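Local coordinates for neural-cadherin (Drosophila melanogaster, PDB 3UBH), which mediates calcium-dependent, homophilic adhesion between cells as a cadherin, four of whose extracellular repeats make up this fragment, at residues N318-K323 / M350-G355; E361-D366 / T397-G402; D139-H144 / A188-G193. All coordinates share one frame; numbering follows the deposited sequence.

Contact 1. Residues N318-K323 / M350-G355; sequences NDNAPK and MDSDSG. With CA (calcium ion), chain G; CA (calcium ion), chain F; CA (calcium ion), chain E.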
loop_
_atom_site.group_PDB
_atom_site.type_symbol
_atom_site.label_atom_id
_atom_site.label_comp_id
_atom_site.label_asym_id
_atom_site.label_seq_id
_atom_site.Cartn_x
_atom_site.Cartn_y
_atom_site.Cartn_z
ATOM N N ASN A 318 -6.429 -1.714 20.447
ATOM C CA ASN A 318 -7.372 -2.152 21.457
ATOM C C ASN A 318 -6.728 -2.100 22.839
ATOM O O ASN A 318 -6.452 -3.138 23.443
ATOM C CB ASN A 318 -7.884 -3.561 21.137
ATOM C CG ASN A 318 -9.018 -3.994 22.046
ATOM O OD1 ASN A 318 -9.964 -3.239 22.286
ATOM N ND2 ASN A 318 -8.931 -5.218 22.558
ATOM N N ASP A 319 -6.478 -0.889 23.328
ATOM C CA ASP A 319 -5.879 -0.715 24.658
ATOM C C ASP A 319 -6.916 -0.548 25.777
ATOM O O ASP A 319 -6.556 -0.390 26.944
ATOM C CB ASP A 319 -4.813 0.410 24.690
ATOM C CG ASP A 319 -5.295 1.724 24.083
ATOM O OD1 ASP A 319 -6.457 1.817 23.642
ATOM O OD2 ASP A 319 -4.497 2.688 24.036
ATOM N N ASN A 320 -8.195 -0.606 25.431
ATOM C CA ASN A 320 -9.235 -0.447 26.443
ATOM C C ASN A 320 -10.161 -1.644 26.599
ATOM O O ASN A 320 -10.613 -2.226 25.611
ATOM C CB ASN A 320 -10.027 0.835 26.197
ATOM C CG ASN A 320 -9.274 2.064 26.645
ATOM O OD1 ASN A 320 -9.186 2.350 27.841
ATOM N ND2 ASN A 320 -8.718 2.798 25.687
ATOM N N ALA A 321 -10.429 -2.012 27.849
ATOM C CA ALA A 321 -11.403 -3.058 28.141
ATOM C C ALA A 321 -12.804 -2.472 28.387
ATOM O O ALA A 321 -12.927 -1.361 28.913
ATOM C CB ALA A 321 -10.944 -3.888 29.324
ATOM N N PRO A 322 -13.869 -3.206 27.989
ATOM C CA PRO A 322 -15.231 -2.733 28.294
ATOM C C PRO A 322 -15.402 -2.522 29.800
ATOM O O PRO A 322 -14.968 -3.377 30.573
ATOM C CB PRO A 322 -16.116 -3.890 27.819
ATOM C CG PRO A 322 -15.307 -4.599 26.782
ATOM C CD PRO A 322 -13.880 -4.480 27.239
ATOM N N LYS A 323 -15.978 -1.388 30.215
ATOM C CA LYS A 323 -16.283 -1.152 31.643
ATOM C C LYS A 323 -17.779 -1.071 31.886
ATOM O O LYS A 323 -18.472 -0.286 31.231
ATOM C CB LYS A 323 -15.653 0.138 32.184
ATOM C CG LYS A 323 -14.209 0.451 31.769
ATOM C CD LYS A 323 -13.542 1.327 32.855
ATOM C CE LYS A 323 -12.879 2.592 32.301
ATOM N NZ LYS A 323 -11.620 2.341 31.534
ATOM N N MET A 350 -19.267 0.020 28.641
ATOM C CA MET A 350 -18.765 0.946 27.633
ATOM C C MET A 350 -17.282 0.729 27.381
ATOM O O MET A 350 -16.542 0.348 28.288
ATOM C CB MET A 350 -19.025 2.389 28.065
ATOM C CG MET A 350 -20.487 2.819 27.969
ATOM S SD MET A 350 -21.050 3.073 26.264
ATOM C CE MET A 350 -21.684 1.450 25.796
ATOM N N ASP A 351 -16.860 0.982 26.142
ATOM C CA ASP A 351 -15.488 0.744 25.702
ATOM C C ASP A 351 -14.969 1.976 24.970
ATOM O O ASP A 351 -15.579 2.432 24.009
ATOM C CB ASP A 351 -15.448 -0.486 24.782
ATOM C CG ASP A 351 -14.028 -1.010 24.529
ATOM O OD1 ASP A 351 -13.083 -0.206 24.345
ATOM O OD2 ASP A 351 -13.855 -2.252 24.484
ATOM N N SER A 352 -13.833 2.496 25.436
ATOM C CA SER A 352 -13.200 3.715 24.903
ATOM C C SER A 352 -12.716 3.646 23.450
ATOM O O SER A 352 -12.639 4.678 22.779
ATOM C CB SER A 352 -11.997 4.094 25.763
ATOM O OG SER A 352 -12.387 4.406 27.074
ATOM N N ASP A 353 -12.354 2.451 22.987
ATOM C CA ASP A 353 -11.753 2.268 21.666
ATOM C C ASP A 353 -12.754 2.548 20.539
ATOM O O ASP A 353 -13.874 3.009 20.793
ATOM C CB ASP A 353 -11.164 0.860 21.538
ATOM C CG ASP A 353 -10.128 0.552 22.614
ATOM O OD1 ASP A 353 -9.234 1.393 22.843
ATOM O OD2 ASP A 353 -10.201 -0.536 23.226
ATOM N N SER A 354 -12.353 2.282 19.298
ATOM C CA SER A 354 -13.217 2.553 18.152
ATOM C C SER A 354 -13.501 1.309 17.317
ATOM O O SER A 354 -12.935 0.249 17.572
ATOM C CB SER A 354 -12.620 3.670 17.315
ATOM O OG SER A 354 -12.339 4.760 18.167
ATOM N N GLY A 355 -14.400 1.437 16.345
ATOM C CA GLY A 355 -14.812 0.303 15.520
ATOM C C GLY A 355 -15.049 -0.943 16.354
ATOM O O GLY A 355 -15.658 -0.878 17.426
HETATM CA CA CA G . -11.682 -2.328 23.551
HETATM CA CA CA F . -7.545 2.579 21.520
HETATM CA CA CA E . -5.176 4.753 24.170
#
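Asp-353 and Asn-320 form the tight part of this contact, around calcium in the linker between two cadherin repeats. The Asp-353 carboxylate lies between two ions. OD2 binds the calcium of chain G and OD1 that of chain F. The backbone N of Asn-320 donates to Asp-353 OD2 at 3.0 Å, on its syn lone pair. The side-chain ND2 of Asn-320 reaches Asp-353 OD1 at 3.2 Å, nearly straight (164°) and from above the carboxylate plane. CG of Asn-320 sits beside its backbone N (chi1 -77°), which turns the side-chain amide to the carboxylate that the backbone N already meets. An alanine here would keep the backbone bond, but Asp-353 OD1 would probably lose its amide donor and the carboxylate would be held less firmly.

The chain G ion also takes Asn-318 OD1 and Asn-320 O, each at 2.3 Å, and both oxygens of Asp-351. Asn-357 O and Asp-400 complete it. Asp-351 OD1 accepts from Asp-353 N as well, in an Asx turn that ties the two aspartates together. Residues 318-322 are the NDNAP end of the cadherin linker motif, and Asp-351 to Asp-353 are a DXD motif. Asp-319 binds the chain F calcium through OD1, 2.9 Å from Asp-353 OD1, and the chain E ion through OD2.

At the other end Lys-323 N donates to Met-350 O and Met-350 N to Lys-323 O, both at 2.7 Å, but the side chains of this antiparallel pair are exposed. On the open side of Asn-320, exposed Ser-352 packs its CB on the amide CG at 3.5 Å.

Carboxylates this close would probably repel one another without calcium, so the shape of the linker is likely to depend on the ions.

Contact 2. Residues E361-D366 / T397-G402; sequences EYLVSD and TAKDKG. With CA (calcium ion), chain G.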
loop_
_atom_site.group_PDB
_atom_site.type_symbol
_atom_site.label_atom_id
_atom_site.label_comp_id
_atom_site.label_asym_id
_atom_site.label_seq_id
_atom_site.Cartn_x
_atom_site.Cartn_y
_atom_site.Cartn_z
ATOM N N GLU A 361 -19.908 -7.842 23.091
ATOM C CA GLU A 361 -20.732 -9.019 23.251
ATOM C C GLU A 361 -20.891 -9.270 24.749
ATOM O O GLU A 361 -20.007 -8.911 25.536
ATOM C CB GLU A 361 -20.076 -10.218 22.572
ATOM C CG GLU A 361 -21.045 -11.342 22.238
ATOM C CD GLU A 361 -20.429 -12.735 22.379
ATOM O OE1 GLU A 361 -19.185 -12.886 22.218
ATOM O OE2 GLU A 361 -21.208 -13.683 22.651
ATOM N N TYR A 362 -22.017 -9.867 25.142
ATOM C CA TYR A 362 -22.283 -10.160 26.556
ATOM C C TYR A 362 -22.430 -11.651 26.837
ATOM O O TYR A 362 -23.099 -12.379 26.090
ATOM C CB TYR A 362 -23.542 -9.452 27.047
ATOM C CG TYR A 362 -23.450 -7.950 27.125
ATOM C CD1 TYR A 362 -24.060 -7.147 26.165
ATOM C CD2 TYR A 362 -22.763 -7.326 28.162
ATOM C CE1 TYR A 362 -23.985 -5.760 26.228
ATOM C CE2 TYR A 362 -22.684 -5.926 28.231
ATOM C CZ TYR A 362 -23.297 -5.156 27.258
ATOM O OH TYR A 362 -23.229 -3.784 27.323
ATOM N N LEU A 363 -21.814 -12.093 27.931
ATOM C CA LEU A 363 -21.924 -13.478 28.384
ATOM C C LEU A 363 -22.336 -13.550 29.857
ATOM O O LEU A 363 -22.259 -12.559 30.591
ATOM C CB LEU A 363 -20.605 -14.233 28.169
ATOM C CG LEU A 363 -19.800 -14.004 26.884
ATOM C CD1 LEU A 363 -18.404 -14.597 27.022
ATOM C CD2 LEU A 363 -20.498 -14.591 25.687
ATOM N N VAL A 364 -22.758 -14.735 30.281
ATOM C CA VAL A 364 -23.174 -14.977 31.658
ATOM C C VAL A 364 -22.647 -16.345 32.111
ATOM O O VAL A 364 -22.711 -17.315 31.354
ATOM C CB VAL A 364 -24.700 -14.867 31.753
ATOM C CG1 VAL A 364 -25.239 -15.685 32.882
ATOM C CG2 VAL A 364 -25.106 -13.405 31.906
ATOM N N SER A 365 -22.108 -16.416 33.329
ATOM C CA SER A 365 -21.439 -17.636 33.813
ATOM C C SER A 365 -22.394 -18.719 34.338
ATOM O O SER A 365 -22.004 -19.882 34.525
ATOM C CB SER A 365 -20.406 -17.283 34.881
ATOM O OG SER A 365 -21.026 -16.794 36.052
ATOM N N ASP A 366 -23.647 -18.336 34.565
ATOM C CA ASP A 366 -24.657 -19.239 35.099
ATOM C C ASP A 366 -25.712 -19.539 34.033
ATOM O O ASP A 366 -26.520 -18.665 33.692
ATOM C CB ASP A 366 -25.319 -18.585 36.312
ATOM C CG ASP A 366 -25.933 -19.586 37.262
ATOM O OD1 ASP A 366 -26.616 -20.523 36.802
ATOM O OD2 ASP A 366 -25.737 -19.411 38.481
ATOM N N THR A 397 -19.894 -11.032 31.610
ATOM C CA THR A 397 -18.725 -10.572 30.911
ATOM C C THR A 397 -19.227 -9.669 29.814
ATOM O O THR A 397 -20.271 -9.955 29.228
ATOM C CB THR A 397 -17.945 -11.748 30.325
ATOM O OG1 THR A 397 -17.647 -12.677 31.375
ATOM C CG2 THR A 397 -16.651 -11.269 29.680
ATOM N N ALA A 398 -18.526 -8.553 29.595
ATOM C CA ALA A 398 -18.629 -7.789 28.346
ATOM C C ALA A 398 -17.288 -7.873 27.611
ATOM O O ALA A 398 -16.251 -7.397 28.102
ATOM C CB ALA A 398 -19.026 -6.356 28.601
ATOM N N LYS A 399 -17.325 -8.500 26.440
ATOM C CA LYS A 399 -16.131 -8.904 25.704
ATOM C C LYS A 399 -16.124 -8.135 24.394
ATOM O O LYS A 399 -17.110 -8.195 23.643
ATOM C CB LYS A 399 -16.238 -10.403 25.425
ATOM C CG LYS A 399 -15.040 -11.093 24.810
ATOM C CD LYS A 399 -15.521 -12.321 24.026
ATOM C CE LYS A 399 -14.916 -13.628 24.549
ATOM N NZ LYS A 399 -13.495 -13.856 24.142
ATOM N N ASP A 400 -15.048 -7.404 24.112
ATOM C CA ASP A 400 -14.970 -6.670 22.846
ATOM C C ASP A 400 -14.564 -7.580 21.692
ATOM O O ASP A 400 -14.247 -8.755 21.900
ATOM C CB ASP A 400 -14.075 -5.412 22.936
ATOM C CG ASP A 400 -12.584 -5.734 23.065
ATOM O OD1 ASP A 400 -12.093 -6.680 22.411
ATOM O OD2 ASP A 400 -11.890 -5.009 23.809
ATOM N N LYS A 401 -14.575 -7.033 20.479
ATOM C CA LYS A 401 -14.189 -7.790 19.290
ATOM C C LYS A 401 -12.788 -7.421 18.786
ATOM O O LYS A 401 -12.501 -7.507 17.589
ATOM C CB LYS A 401 -15.241 -7.643 18.183
ATOM C CG LYS A 401 -16.632 -8.175 18.550
ATOM C CD LYS A 401 -17.479 -8.447 17.301
ATOM C CE LYS A 401 -18.962 -8.623 17.631
ATOM N NZ LYS A 401 -19.218 -9.714 18.619
ATOM N N GLY A 402 -11.916 -7.028 19.712
ATOM C CA GLY A 402 -10.528 -6.695 19.389
ATOM C C GLY A 402 -9.663 -7.922 19.185
ATOM O O GLY A 402 -10.100 -9.051 19.411
HETATM CA CA CA G . -11.682 -2.328 23.551
#
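Glu-361 and Lys-399 exchange two backbone hydrogen bonds, N to O in each direction, both 2.9 Å and nearly straight. Leu-363 and Thr-397 form the next such pair. Leu-363 N reaches Thr-397 O at 2.9 Å, and Thr-397 N reaches Leu-363 O at 3.0 Å. The strands run antiparallel, their axes at 147°. Tyr-362 and Ala-398 are the non-hydrogen-bonded pair between, with CA atoms 4.7 Å apart.

Beyond the strand pairing, Asp-400 OD2 binds the chain G calcium. Its OD1 accepts from Gly-402 N at 2.7 Å, closing an Asx turn. OD1 also takes Lys-406 N, so backbone donors and the ion together hold the carboxylate.

Packing differs on the two faces. On the face of Tyr-362 and Ala-398, the CB of Ala-398 meets CE2 of Tyr-362 at 3.7 Å. CG of Tyr-362 lies beside its backbone N (chi1 -68°), which lays the ring near Ala-398. The phenol OH goes further and hydrogen-bonds with Ala-349 N. On the face of Glu-361 and Lys-399, these two side chains lie side by side, pointing the same way. Their charged ends do not meet. The amine of Lys-401 stands 4.8 Å from Glu-361 OE1, too far for a salt bridge.

Strand 360-364 is at the edge of its sheet. Strand 391-400 lies inside, with strand 407-417 on its other flank. Tyr-362 packs on Val-371 of the facing sheet, across the cadherin beta sandwich.

Contact 3. Residues D139-H144 / A188-G193; sequences DPDTDH and AEDQNG. With CA (calcium ion), chain D; CA (calcium ion), chain C.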
loop_
_atom_site.group_PDB
_atom_site.type_symbol
_atom_site.label_atom_id
_atom_site.label_comp_id
_atom_site.label_asym_id
_atom_site.label_seq_id
_atom_site.Cartn_x
_atom_site.Cartn_y
_atom_site.Cartn_z
ATOM N N ASP A 139 14.680 1.650 -19.610
ATOM C CA ASP A 139 13.623 1.028 -20.401
ATOM C C ASP A 139 13.676 -0.483 -20.230
ATOM O O ASP A 139 14.711 -1.104 -20.480
ATOM C CB ASP A 139 13.752 1.407 -21.882
ATOM C CG ASP A 139 12.587 0.895 -22.726
ATOM O OD1 ASP A 139 12.472 -0.334 -22.936
ATOM O OD2 ASP A 139 11.775 1.722 -23.193
ATOM N N PRO A 140 12.551 -1.080 -19.816
ATOM C CA PRO A 140 12.490 -2.487 -19.458
ATOM C C PRO A 140 12.783 -3.446 -20.603
ATOM O O PRO A 140 13.161 -4.581 -20.333
ATOM C CB PRO A 140 11.037 -2.666 -18.983
ATOM C CG PRO A 140 10.569 -1.320 -18.647
ATOM C CD PRO A 140 11.244 -0.429 -19.634
ATOM N N ASP A 141 12.602 -3.005 -21.850
ATOM C CA ASP A 141 12.732 -3.879 -23.028
ATOM C C ASP A 141 14.183 -4.171 -23.378
ATOM O O ASP A 141 15.050 -3.340 -23.161
ATOM C CB ASP A 141 12.028 -3.275 -24.244
ATOM C CG ASP A 141 10.526 -3.267 -24.103
ATOM O OD1 ASP A 141 9.939 -2.165 -24.050
ATOM O OD2 ASP A 141 9.923 -4.359 -24.049
ATOM N N THR A 142 14.430 -5.352 -23.939
ATOM C CA THR A 142 15.792 -5.832 -24.205
ATOM C C THR A 142 16.574 -4.954 -25.193
ATOM O O THR A 142 17.736 -4.613 -24.945
ATOM C CB THR A 142 15.784 -7.294 -24.705
ATOM O OG1 THR A 142 14.906 -7.414 -25.833
ATOM C CG2 THR A 142 15.323 -8.251 -23.595
ATOM N N ASP A 143 15.916 -4.568 -26.285
ATOM C CA ASP A 143 16.540 -3.809 -27.368
ATOM C C ASP A 143 16.221 -2.305 -27.372
ATOM O O ASP A 143 16.154 -1.695 -28.439
ATOM C CB ASP A 143 16.163 -4.429 -28.722
ATOM C CG ASP A 143 14.709 -4.125 -29.142
ATOM O OD1 ASP A 143 14.487 -3.957 -30.365
ATOM O OD2 ASP A 143 13.791 -4.055 -28.278
ATOM N N HIS A 144 16.045 -1.705 -26.195
ATOM C CA HIS A 144 15.722 -0.268 -26.092
ATOM C C HIS A 144 16.720 0.671 -26.784
ATOM O O HIS A 144 17.872 0.315 -27.035
ATOM C CB HIS A 144 15.552 0.138 -24.636
ATOM C CG HIS A 144 16.786 -0.034 -23.810
ATOM N ND1 HIS A 144 17.884 0.794 -23.925
ATOM C CD2 HIS A 144 17.092 -0.930 -22.844
ATOM C CE1 HIS A 144 18.815 0.412 -23.070
ATOM N NE2 HIS A 144 18.358 -0.631 -22.401
ATOM N N ALA A 188 12.414 11.686 -22.767
ATOM C CA ALA A 188 13.268 10.646 -23.282
ATOM C C ALA A 188 12.353 9.695 -24.017
ATOM O O ALA A 188 11.252 9.390 -23.540
ATOM C CB ALA A 188 13.962 9.944 -22.154
ATOM N N GLU A 189 12.782 9.237 -25.189
ATOM C CA GLU A 189 11.973 8.291 -25.956
ATOM C C GLU A 189 12.757 7.042 -26.372
ATOM O O GLU A 189 13.984 7.075 -26.494
ATOM C CB GLU A 189 11.295 8.972 -27.156
ATOM C CG GLU A 189 12.252 9.487 -28.217
ATOM C CD GLU A 189 11.561 10.189 -29.387
ATOM O OE1 GLU A 189 12.198 10.292 -30.461
ATOM O OE2 GLU A 189 10.398 10.642 -29.231
ATOM N N ASP A 190 12.040 5.937 -26.557
ATOM C CA ASP A 190 12.637 4.685 -26.991
ATOM C C ASP A 190 12.271 4.502 -28.454
ATOM O O ASP A 190 11.113 4.259 -28.789
ATOM C CB ASP A 190 12.122 3.531 -26.128
ATOM C CG ASP A 190 12.615 2.176 -26.590
ATOM O OD1 ASP A 190 13.531 2.106 -27.433
ATOM O OD2 ASP A 190 12.075 1.172 -26.090
ATOM N N GLN A 191 13.261 4.636 -29.328
ATOM C CA GLN A 191 12.986 4.673 -30.756
ATOM C C GLN A 191 12.930 3.296 -31.392
ATOM O O GLN A 191 12.664 3.164 -32.587
ATOM C CB GLN A 191 13.967 5.590 -31.472
ATOM C CG GLN A 191 13.690 7.045 -31.164
ATOM C CD GLN A 191 14.542 8.015 -31.942
ATOM O OE1 GLN A 191 15.420 7.624 -32.703
ATOM N NE2 GLN A 191 14.292 9.303 -31.738
ATOM N N ASN A 192 13.160 2.266 -30.590
ATOM C CA ASN A 192 12.967 0.911 -31.065
ATOM C C ASN A 192 11.538 0.434 -30.848
ATOM O O ASN A 192 11.151 -0.621 -31.345
ATOM C CB ASN A 192 13.993 -0.037 -30.444
ATOM C CG ASN A 192 15.327 -0.031 -31.187
ATOM O OD1 ASN A 192 15.620 0.869 -31.973
ATOM N ND2 ASN A 192 16.140 -1.043 -30.935
ATOM N N GLY A 193 10.751 1.231 -30.123
ATOM C CA GLY A 193 9.316 0.952 -29.913
ATOM C C GLY A 193 8.377 2.118 -30.206
ATOM O O GLY A 193 8.700 3.271 -29.920
HETATM CA CA CA D . 10.669 0.247 -24.569
HETATM CA CA CA C . 8.920 -6.416 -23.985
#
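Asp-139 meets Asp-190 across a shared calcium, the ion of chain D. Asp-139 grips the ion with both oxygens, OD1 at 2.5 Å and OD2 at 2.3 Å. Asp-190 adds OD2 at 2.3 Å. The two side chains cross at about a right angle, with carboxylate planes 77° apart. In Asp-139 the CG lies anti to the backbone N (chi1 -174°), which carries the carboxylate toward the ion. OD1 of Asp-139 also accepts from Asp-141 N at 2.9 Å, so an Asx turn holds the group in place.

Pro-140 separates Asp-139 from Asp-141 in the DXD motif of cadherin repeats. The motif lets one short loop serve two ions. Asp-141 bridges them, with OD1 on the chain D calcium at 2.6 Å and OD2 on that of chain C. The chain D site is completed by Asn-105, Glu-107 and Gln-201. Asn-105 and Glu-107 lie in the linker from the preceding repeat, so the ion helps join two repeats. From Asp-141 the chain makes a type I turn to His-144.

Asp-143 sits on that turn at the exposed side. ND2 of Asn-192 approaches its backbone O at 2.6 Å, but the bond is bent to 125° and weak. A second weak bond runs from the same ND2 to Asp-143 OD1. Asn-192 is itself in a type I turn, from Asp-190 to Gly-193, and its backbone N donates to Asp-190 OD1 in another Asx turn.

His-144 ends the segment. Its CA lies 3.5 Å from Asp-190 OD1, and its CB touches the same carboxylate. Asp-190 also hydrogen-bonds to Asn-145, the next residue along the chain.

From the N terminus, contact 3 comes first. It closes the loop from 139-144 to 188-193 within one repeat, beside calcium shared with the repeat before. Contact 1 follows and joins the 318-323 linker to the 350-355 loop of the last repeat. Contact 2 then pairs two strands of that repeat. The three loops run in series; none nest or cross. Contacts 1 and 2 touch at the chain G calcium, where Asn-318 ND2 and Asp-400 OD2 probably form a hydrogen bond. Contact 3 lies about 43 Å from either by nearest atoms, on the opposite side of the chain's centre.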